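Local coordinates for glycosyl hydrolase family 2, TIM barrel domain protein (Parabacteroides merdae ATCC 43184, PDB 6DXU) that probably hydrolyses beta-glucuronides in the human gut, as a beta-glucuronidase of glycoside hydrolase family 2, at residues S483-W488 with A589-K594; K612-R617 with K622-V627; K118-V123 with V128-G133. One frame throughout, in Å; residues are numbered along the deposited sequence.

Contact 1 of 3, residues S483-W488 with A589-K594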
loop_
_atom_site.group_PDB
_atom_site.type_symbol
_atom_site.label_atom_id
_atom_site.label_comp_id
_atom_site.label_asym_id
_atom_site.label_seq_id
_atom_site.Cartn_x
_atom_site.Cartn_y
_atom_site.Cartn_z
ATOM N N SER D 483 15.099 -14.356 39.224
ATOM C CA SER D 483 14.394 -13.429 40.096
ATOM C C SER D 483 14.629 -13.847 41.543
ATOM O O SER D 483 14.233 -14.947 41.945
ATOM C CB SER D 483 12.899 -13.416 39.770
ATOM O OG SER D 483 12.193 -12.567 40.654
ATOM N N ILE D 484 15.288 -12.992 42.318
ATOM C CA ILE D 484 15.557 -13.253 43.732
ATOM C C ILE D 484 15.214 -11.983 44.497
ATOM O O ILE D 484 16.005 -11.035 44.530
ATOM C CB ILE D 484 17.002 -13.680 44.004
ATOM C CG1 ILE D 484 17.378 -14.929 43.196
ATOM C CG2 ILE D 484 17.196 -13.958 45.500
ATOM C CD1 ILE D 484 18.883 -15.236 43.291
ATOM N N TRP D 485 14.036 -11.963 45.114
ATOM C CA TRP D 485 13.591 -10.822 45.902
ATOM C C TRP D 485 13.364 -11.239 47.352
ATOM O O TRP D 485 12.255 -11.088 47.876
ATOM C CB TRP D 485 12.307 -10.246 45.293
ATOM C CG TRP D 485 12.525 -9.395 44.080
ATOM C CD1 TRP D 485 12.502 -9.794 42.773
ATOM C CD2 TRP D 485 12.773 -7.988 44.066
ATOM N NE1 TRP D 485 12.745 -8.716 41.946
ATOM C CE2 TRP D 485 12.904 -7.595 42.719
ATOM C CE3 TRP D 485 12.897 -7.020 45.068
ATOM C CZ2 TRP D 485 13.152 -6.275 42.346
ATOM C CZ3 TRP D 485 13.141 -5.709 44.698
ATOM C CH2 TRP D 485 13.270 -5.349 43.352
ATOM N N ALA D 486 14.399 -11.781 47.992
ATOM C CA ALA D 486 14.262 -12.341 49.332
ATOM C C ALA D 486 13.879 -11.259 50.336
ATOM O O ALA D 486 14.543 -10.220 50.434
ATOM C CB ALA D 486 15.567 -13.009 49.763
ATOM N N GLY D 487 12.828 -11.524 51.110
ATOM C CA GLY D 487 12.353 -10.556 52.070
ATOM C C GLY D 487 11.465 -9.490 51.483
ATOM O O GLY D 487 11.056 -8.573 52.208
ATOM N N TRP D 488 11.174 -9.547 50.187
ATOM C CA TRP D 488 10.205 -8.589 49.678
ATOM C C TRP D 488 9.048 -9.305 49.005
ATOM O O TRP D 488 8.036 -9.570 49.661
ATOM C CB TRP D 488 10.850 -7.572 48.738
ATOM C CG TRP D 488 9.885 -6.444 48.464
ATOM C CD1 TRP D 488 9.240 -6.164 47.284
ATOM C CD2 TRP D 488 9.397 -5.502 49.423
ATOM N NE1 TRP D 488 8.408 -5.073 47.451
ATOM C CE2 TRP D 488 8.485 -4.654 48.756
ATOM C CE3 TRP D 488 9.659 -5.280 50.784
ATOM C CZ2 TRP D 488 7.829 -3.601 49.406
ATOM C CZ3 TRP D 488 9.010 -4.231 51.427
ATOM C CH2 TRP D 488 8.107 -3.409 50.740
ATOM N N ALA D 589 22.980 -6.382 41.647
ATOM C CA ALA D 589 22.573 -5.001 41.431
ATOM C C ALA D 589 21.243 -4.757 42.134
ATOM O O ALA D 589 20.228 -5.375 41.780
ATOM C CB ALA D 589 22.479 -4.689 39.931
ATOM N N TYR D 590 21.258 -3.861 43.124
ATOM C CA TYR D 590 20.034 -3.425 43.792
ATOM C C TYR D 590 19.102 -2.734 42.790
ATOM O O TYR D 590 19.557 -2.041 41.875
ATOM C CB TYR D 590 20.401 -2.471 44.944
ATOM C CG TYR D 590 19.200 -2.051 45.763
ATOM C CD1 TYR D 590 18.389 -0.995 45.342
ATOM C CD2 TYR D 590 18.855 -2.723 46.935
ATOM C CE1 TYR D 590 17.256 -0.630 46.055
ATOM C CE2 TYR D 590 17.722 -2.349 47.671
ATOM C CZ TYR D 590 16.927 -1.302 47.217
ATOM O OH TYR D 590 15.785 -0.921 47.913
ATOM N N TRP D 591 17.784 -2.910 42.971
ATOM C CA TRP D 591 16.779 -2.284 42.103
ATOM C C TRP D 591 15.887 -1.313 42.874
ATOM O O TRP D 591 15.110 -1.755 43.736
ATOM C CB TRP D 591 15.886 -3.334 41.419
ATOM C CG TRP D 591 14.790 -2.676 40.612
ATOM C CD1 TRP D 591 13.562 -2.257 41.060
ATOM C CD2 TRP D 591 14.853 -2.308 39.224
ATOM N NE1 TRP D 591 12.855 -1.660 40.027
ATOM C CE2 TRP D 591 13.623 -1.691 38.891
ATOM C CE3 TRP D 591 15.817 -2.469 38.226
ATOM C CZ2 TRP D 591 13.349 -1.219 37.610
ATOM C CZ3 TRP D 591 15.540 -1.997 36.942
ATOM C CH2 TRP D 591 14.312 -1.384 36.650
ATOM N N PRO D 592 15.885 -0.008 42.572
ATOM C CA PRO D 592 16.815 0.769 41.759
ATOM C C PRO D 592 17.598 1.713 42.653
ATOM O O PRO D 592 17.410 1.727 43.878
ATOM C CB PRO D 592 15.888 1.579 40.869
ATOM C CG PRO D 592 14.799 1.991 41.876
ATOM C CD PRO D 592 14.664 0.781 42.836
ATOM N N PHE D 593 18.423 2.556 42.039
ATOM C CA PHE D 593 19.089 3.604 42.803
ATOM C C PHE D 593 18.093 4.649 43.297
ATOM O O PHE D 593 18.150 5.079 44.460
ATOM C CB PHE D 593 20.162 4.261 41.943
ATOM C CG PHE D 593 20.963 5.298 42.664
ATOM C CD1 PHE D 593 21.731 4.952 43.760
ATOM C CD2 PHE D 593 20.968 6.613 42.229
ATOM C CE1 PHE D 593 22.491 5.901 44.421
ATOM C CE2 PHE D 593 21.724 7.563 42.872
ATOM C CZ PHE D 593 22.495 7.214 43.973
ATOM N N LYS D 594 17.199 5.101 42.413
ATOM C CA LYS D 594 16.337 6.244 42.689
ATOM C C LYS D 594 14.883 5.893 42.416
ATOM O O LYS D 594 14.575 5.247 41.402
ATOM C CB LYS D 594 16.763 7.455 41.839
ATOM C CG LYS D 594 16.000 8.739 42.133
ATOM C CD LYS D 594 16.478 9.875 41.246
ATOM C CE LYS D 594 15.838 9.750 39.843
ATOM N NZ LYS D 594 16.487 10.659 38.832
#
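Two tryptophans make this contact, and they do so without a hydrogen bond between the segments. The far corner of the Trp485 indole, CH2, comes to 3.8 Å from CB of Trp591 and to 3.9 Å from CD1 of the same residue, with CD1 lying at the rim of the Trp485 ring and near its plane. The six-membered ring of Trp485 and the five-membered ring of Trp591 have centroids 6.0 Å apart and planes inclined at 76°, an oblique meeting. Trp591 turns its CB toward the other segment, and with CG opposite the backbone N (chi1 176°) the indole runs on past the corner of Trp485. Behind each ring stands its own support. Trp485 meets Tyr489 edge-to-face, opens a type II beta turn closed by Trp488 N to Trp485 O at 3.0 Å, and rests on Lys612. Trp591 meets His331 edge-to-face; CB of Pro592, joined to it through a cis peptide bond, lies over one indole face toward the rim. The two loops follow strands 479-481 and 587-589 of the TIM barrel. With both residues buried and only carbon atoms meeting between the two rings, the contact depends on shape and apolar burial, and the neighbours round each ring, Tyr489 and His331 among them, probably do more to fix its direction than this single carbon contact.

Contact 2 of 3, residues K612-R617 with K622-V627; sequences KGVVER and KESYYV
Lys622 lies stretched along the backbone of Gly613 and Val614 and ends with NZ 2.9 Å from Gly613 O. The ammonium approaches from above that carbonyl plane, 35° out of it, while also gripping Ser519 O and forming a salt bridge with Asp595. At the other end of the residue, Lys622 N donates to Val614 O at 2.9 Å, so one lysine holds two successive carbonyls. Replacing it with a methionine would probably leave the carboxylate of Asp595 without its charged mate and Gly613 O without this donor. The Glu616 side chain slants across the lysine, its CG 4.0 Å from Lys622 CG. The two lysine bonds tie a loop to the chain leading into helix 623-632, whose side chains touch helices 565-579 and 345-357 of the TIM barrel. Ser624 turns toward Val614, bringing OG to 3.4 Å from Val614 CB; CG1 of the valine lies against Ser624 CB. CG2 of Val614 meets the Tyr625 ring at its edge. Val615 and Tyr625 run side by side, CG2 of the valine 3.8 Å from CD2 of the ring. Tyr625 CG stands opposite the backbone N (chi1 177°), and the phenol reaches on to Met354, whose O is bonded to its OH.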
loop_
_atom_site.group_PDB
_atom_site.type_symbol
_atom_site.label_atom_id
_atom_site.label_comp_id
_atom_site.label_asym_id
_atom_site.label_seq_id
_atom_site.Cartn_x
_atom_site.Cartn_y
_atom_site.Cartn_z
ATOM N N LYS D 612 11.289 1.728 45.731
ATOM C CA LYS D 612 12.401 0.907 46.197
ATOM C C LYS D 612 13.737 1.632 46.183
ATOM O O LYS D 612 14.735 1.073 46.653
ATOM C CB LYS D 612 12.500 -0.353 45.333
ATOM C CG LYS D 612 11.340 -1.301 45.508
ATOM C CD LYS D 612 11.506 -2.525 44.592
ATOM C CE LYS D 612 10.384 -3.521 44.803
ATOM N NZ LYS D 612 9.050 -2.965 44.469
ATOM N N GLY D 613 13.799 2.857 45.666
ATOM C CA GLY D 613 15.075 3.532 45.570
ATOM C C GLY D 613 15.698 3.762 46.934
ATOM O O GLY D 613 15.028 3.741 47.961
ATOM N N VAL D 614 17.024 3.928 46.937
ATOM C CA VAL D 614 17.708 4.429 48.122
ATOM C C VAL D 614 17.858 5.933 48.050
ATOM O O VAL D 614 18.401 6.556 48.974
ATOM C CB VAL D 614 19.060 3.712 48.314
ATOM C CG1 VAL D 614 18.833 2.221 48.376
ATOM C CG2 VAL D 614 20.051 4.077 47.215
ATOM N N VAL D 615 17.371 6.536 46.977
ATOM C CA VAL D 615 17.339 7.977 46.801
ATOM C C VAL D 615 15.938 8.339 46.334
ATOM O O VAL D 615 15.325 7.594 45.558
ATOM C CB VAL D 615 18.411 8.422 45.786
ATOM C CG1 VAL D 615 18.314 9.903 45.527
ATOM C CG2 VAL D 615 19.819 8.044 46.311
ATOM N N GLU D 616 15.413 9.464 46.829
ATOM C CA GLU D 616 14.103 9.923 46.383
ATOM C C GLU D 616 14.190 10.479 44.963
ATOM O O GLU D 616 15.268 10.809 44.456
ATOM C CB GLU D 616 13.551 11.009 47.322
ATOM C CG GLU D 616 13.399 10.577 48.806
ATOM C CD GLU D 616 12.785 11.687 49.657
ATOM O OE1 GLU D 616 11.680 12.150 49.306
ATOM O OE2 GLU D 616 13.414 12.115 50.651
ATOM N N ARG D 617 13.022 10.622 44.335
ATOM C CA ARG D 617 12.946 10.996 42.928
ATOM C C ARG D 617 13.478 12.400 42.666
ATOM O O ARG D 617 13.705 12.755 41.502
ATOM C CB ARG D 617 11.488 10.841 42.448
ATOM C CG ARG D 617 11.298 10.809 40.941
ATOM C CD ARG D 617 9.859 10.408 40.581
ATOM N NE ARG D 617 9.583 10.458 39.144
ATOM C CZ ARG D 617 8.807 11.374 38.568
ATOM N NH1 ARG D 617 8.222 12.327 39.305
ATOM N NH2 ARG D 617 8.610 11.337 37.253
ATOM N N LYS D 622 17.760 8.663 50.852
ATOM C CA LYS D 622 17.057 7.979 51.926
ATOM C C LYS D 622 18.066 7.431 52.932
ATOM O O LYS D 622 19.274 7.442 52.699
ATOM C CB LYS D 622 16.189 6.846 51.375
ATOM C CG LYS D 622 15.085 7.284 50.408
ATOM C CD LYS D 622 14.129 6.134 50.150
ATOM C CE LYS D 622 13.317 6.325 48.880
ATOM N NZ LYS D 622 12.522 5.092 48.581
ATOM N N GLU D 623 17.563 6.915 54.052
ATOM C CA GLU D 623 18.484 6.361 55.046
ATOM C C GLU D 623 19.274 5.188 54.469
ATOM O O GLU D 623 20.435 4.970 54.845
ATOM C CB GLU D 623 17.721 5.919 56.298
ATOM C CG GLU D 623 16.840 7.006 56.923
ATOM C CD GLU D 623 17.550 7.870 57.963
ATOM O OE1 GLU D 623 18.709 7.582 58.344
ATOM O OE2 GLU D 623 16.932 8.855 58.402
ATOM N N SER D 624 18.678 4.465 53.512
ATOM C CA SER D 624 19.301 3.283 52.922
ATOM C C SER D 624 20.531 3.618 52.087
ATOM O O SER D 624 21.398 2.754 51.905
ATOM C CB SER D 624 18.274 2.541 52.060
ATOM O OG SER D 624 17.457 3.458 51.332
ATOM N N TYR D 625 20.627 4.845 51.572
ATOM C CA TYR D 625 21.824 5.248 50.840
ATOM C C TYR D 625 23.069 5.067 51.694
ATOM O O TYR D 625 24.107 4.595 51.210
ATOM C CB TYR D 625 21.682 6.704 50.394
ATOM C CG TYR D 625 22.881 7.294 49.665
ATOM C CD1 TYR D 625 23.905 7.912 50.361
ATOM C CD2 TYR D 625 22.967 7.251 48.273
ATOM C CE1 TYR D 625 24.992 8.460 49.701
ATOM C CE2 TYR D 625 24.039 7.800 47.600
ATOM C CZ TYR D 625 25.055 8.399 48.324
ATOM O OH TYR D 625 26.128 8.951 47.675
ATOM N N TYR D 626 22.974 5.408 52.979
ATOM C CA TYR D 626 24.143 5.344 53.852
ATOM C C TYR D 626 24.501 3.919 54.230
ATOM O O TYR D 626 25.660 3.658 54.586
ATOM C CB TYR D 626 23.886 6.200 55.092
ATOM C CG TYR D 626 23.595 7.611 54.669
ATOM C CD1 TYR D 626 24.631 8.471 54.328
ATOM C CD2 TYR D 626 22.296 8.053 54.512
ATOM C CE1 TYR D 626 24.372 9.757 53.896
ATOM C CE2 TYR D 626 22.031 9.329 54.085
ATOM C CZ TYR D 626 23.066 10.172 53.777
ATOM O OH TYR D 626 22.792 11.448 53.348
ATOM N N VAL D 627 23.549 2.991 54.128
ATOM C CA VAL D 627 23.878 1.591 54.363
ATOM C C VAL D 627 24.867 1.113 53.304
ATOM O O VAL D 627 25.951 0.611 53.621
ATOM C CB VAL D 627 22.605 0.729 54.381
ATOM C CG1 VAL D 627 22.963 -0.727 54.730
ATOM C CG2 VAL D 627 21.557 1.300 55.330
#

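Contact 3 of 3, residues K118-V123 with V128-G133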
loop_
_atom_site.group_PDB
_atom_site.type_symbol
_atom_site.label_atom_id
_atom_site.label_comp_id
_atom_site.label_asym_id
_atom_site.label_seq_id
_atom_site.Cartn_x
_atom_site.Cartn_y
_atom_site.Cartn_z
ATOM N N LYS D 118 7.494 6.883 18.703
ATOM C CA LYS D 118 7.519 7.003 17.255
ATOM C C LYS D 118 7.603 8.484 16.920
ATOM O O LYS D 118 6.786 9.277 17.405
ATOM C CB LYS D 118 6.269 6.388 16.628
ATOM C CG LYS D 118 6.028 4.915 16.995
ATOM C CD LYS D 118 4.947 4.303 16.079
ATOM C CE LYS D 118 4.622 2.868 16.504
ATOM N NZ LYS D 118 3.670 2.822 17.664
ATOM N N THR D 119 8.583 8.861 16.109
ATOM C CA THR D 119 8.828 10.267 15.825
ATOM C C THR D 119 8.817 10.486 14.318
ATOM O O THR D 119 9.331 9.661 13.563
ATOM C CB THR D 119 10.179 10.724 16.437
ATOM O OG1 THR D 119 10.175 10.469 17.848
ATOM C CG2 THR D 119 10.424 12.212 16.193
ATOM N N ASP D 120 8.203 11.588 13.885
ATOM C CA ASP D 120 8.214 11.998 12.489
ATOM C C ASP D 120 8.643 13.457 12.427
ATOM O O ASP D 120 8.184 14.279 13.220
ATOM C CB ASP D 120 6.840 11.788 11.823
ATOM C CG ASP D 120 6.516 10.318 11.643
ATOM O OD1 ASP D 120 6.999 9.716 10.660
ATOM O OD2 ASP D 120 5.835 9.748 12.517
ATOM N N VAL D 121 9.511 13.776 11.469
ATOM C CA VAL D 121 10.190 15.061 11.416
ATOM C C VAL D 121 9.834 15.746 10.112
ATOM O O VAL D 121 9.938 15.131 9.047
ATOM C CB VAL D 121 11.714 14.868 11.523
ATOM C CG1 VAL D 121 12.440 16.208 11.553
ATOM C CG2 VAL D 121 12.017 14.049 12.743
ATOM N N TYR D 122 9.484 17.039 10.189
ATOM C CA TYR D 122 9.085 17.807 9.014
ATOM C C TYR D 122 9.891 19.092 8.911
ATOM O O TYR D 122 10.077 19.805 9.903
ATOM C CB TYR D 122 7.605 18.177 9.057
ATOM C CG TYR D 122 6.698 16.993 9.053
ATOM C CD1 TYR D 122 6.415 16.324 10.229
ATOM C CD2 TYR D 122 6.126 16.527 7.857
ATOM C CE1 TYR D 122 5.575 15.223 10.230
ATOM C CE2 TYR D 122 5.278 15.432 7.856
ATOM C CZ TYR D 122 5.016 14.785 9.054
ATOM O OH TYR D 122 4.182 13.694 9.089
ATOM N N VAL D 123 10.353 19.381 7.702
ATOM C CA VAL D 123 10.920 20.677 7.344
ATOM C C VAL D 123 9.906 21.355 6.431
ATOM O O VAL D 123 9.639 20.865 5.327
ATOM C CB VAL D 123 12.285 20.517 6.653
ATOM C CG1 VAL D 123 12.736 21.854 6.068
ATOM C CG2 VAL D 123 13.323 19.946 7.640
ATOM N N VAL D 128 10.837 14.479 6.397
ATOM C CA VAL D 128 12.259 14.209 6.162
ATOM C C VAL D 128 12.788 13.023 6.942
ATOM O O VAL D 128 13.918 12.586 6.674
ATOM C CB VAL D 128 13.149 15.441 6.450
ATOM C CG1 VAL D 128 12.824 16.562 5.484
ATOM C CG2 VAL D 128 13.042 15.900 7.941
ATOM N N GLY D 129 12.046 12.491 7.897
ATOM C CA GLY D 129 12.580 11.366 8.639
ATOM C C GLY D 129 11.557 10.837 9.613
ATOM O O GLY D 129 10.595 11.520 9.974
ATOM N N SER D 130 11.775 9.591 10.012
ATOM C CA SER D 130 10.912 8.936 10.978
ATOM C C SER D 130 11.736 7.911 11.730
ATOM O O SER D 130 12.752 7.412 11.230
ATOM C CB SER D 130 9.722 8.251 10.308
ATOM O OG SER D 130 10.168 7.156 9.542
ATOM N N HIS D 131 11.267 7.570 12.926
ATOM C CA HIS D 131 11.990 6.643 13.775
ATOM C C HIS D 131 10.996 5.963 14.702
ATOM O O HIS D 131 10.063 6.601 15.188
ATOM C CB HIS D 131 13.055 7.377 14.603
ATOM C CG HIS D 131 13.910 6.455 15.407
ATOM N ND1 HIS D 131 14.936 5.725 14.846
ATOM C CD2 HIS D 131 13.861 6.101 16.711
ATOM C CE1 HIS D 131 15.502 4.981 15.784
ATOM N NE2 HIS D 131 14.859 5.186 16.921
ATOM N N VAL D 132 11.196 4.675 14.950
ATOM C CA VAL D 132 10.409 3.939 15.935
ATOM C C VAL D 132 11.377 3.336 16.936
ATOM O O VAL D 132 12.185 2.471 16.574
ATOM C CB VAL D 132 9.546 2.843 15.292
ATOM C CG1 VAL D 132 8.884 1.997 16.387
ATOM C CG2 VAL D 132 8.498 3.460 14.359
ATOM N N GLY D 133 11.277 3.775 18.191
ATOM C CA GLY D 133 12.191 3.347 19.230
ATOM C C GLY D 133 12.515 4.524 20.115
ATOM O O GLY D 133 12.992 5.552 19.630
#
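Val121, Val123 and Val128 form the close-packed end of this antiparallel pair. CG2 of Val128 lies 3.7 Å from CG1 of Val121, the two side chains slanting across each other, and CG1 of Val128 lies 4.0 Å from CG2 of Val123, where they cross nearly at a right angle. Because Val128 places CG1 opposite its carbonyl carbon (chi1 -64°), CG2 leans mainly on Val121 while CG1 reaches Val123. Trp138, Val140, Ile142 and Ala145 cover parts of this apolar group. At this end the pairing is irregular: Val128 N donates to Val121 O at 2.9 Å, whereas Val121 N bonds to Gly129 O. Further along, Thr119 and His131 exchange two backbone bonds. The face bearing Lys118, Asp120, Ser130 and Val132 is more open to solvent and has few apolar contacts. Ser130 is exposed; Asp120 OD1 makes a local close approach, 3.1 Å from Ser130 CB, but finds its hydrogen bond with His127. Lys118 runs beside Val132, CG to CG2 at 3.9 Å, before its amine turns off to a salt bridge with Asp173, a residue of a sodium site. Two residues, Val128 and Gly129, thus face the single Val121, a classic beta bulge within a hairpin whose second strand, 126-132, is outermost, within this chain, in a six-stranded antiparallel sheet of the family 2 sugar-binding domain.

In the fold
Followed from the N terminus, the chain first reaches contact 3, where the four residues between the segments, two of them already strand, are closed into a hairpin at the edge of a sheet in the sugar-binding domain. Much later, contact 1 closes a loop of 100 residues, joining the loops that follow strands 479-481 and 587-589 of the TIM barrel. Contact 2 then shuts a short loop of four residues before helix 623-632. All three loops come in series; none nests or crosses. Contacts 1 and 2 nevertheless touch, through a probable hydrogen bond between Tyr590 OH and Lys612 O and packing of Pro592 on Lys612. Contact 3 stands apart, its centre about 37 Å from that of contact 1, across the chain's centre.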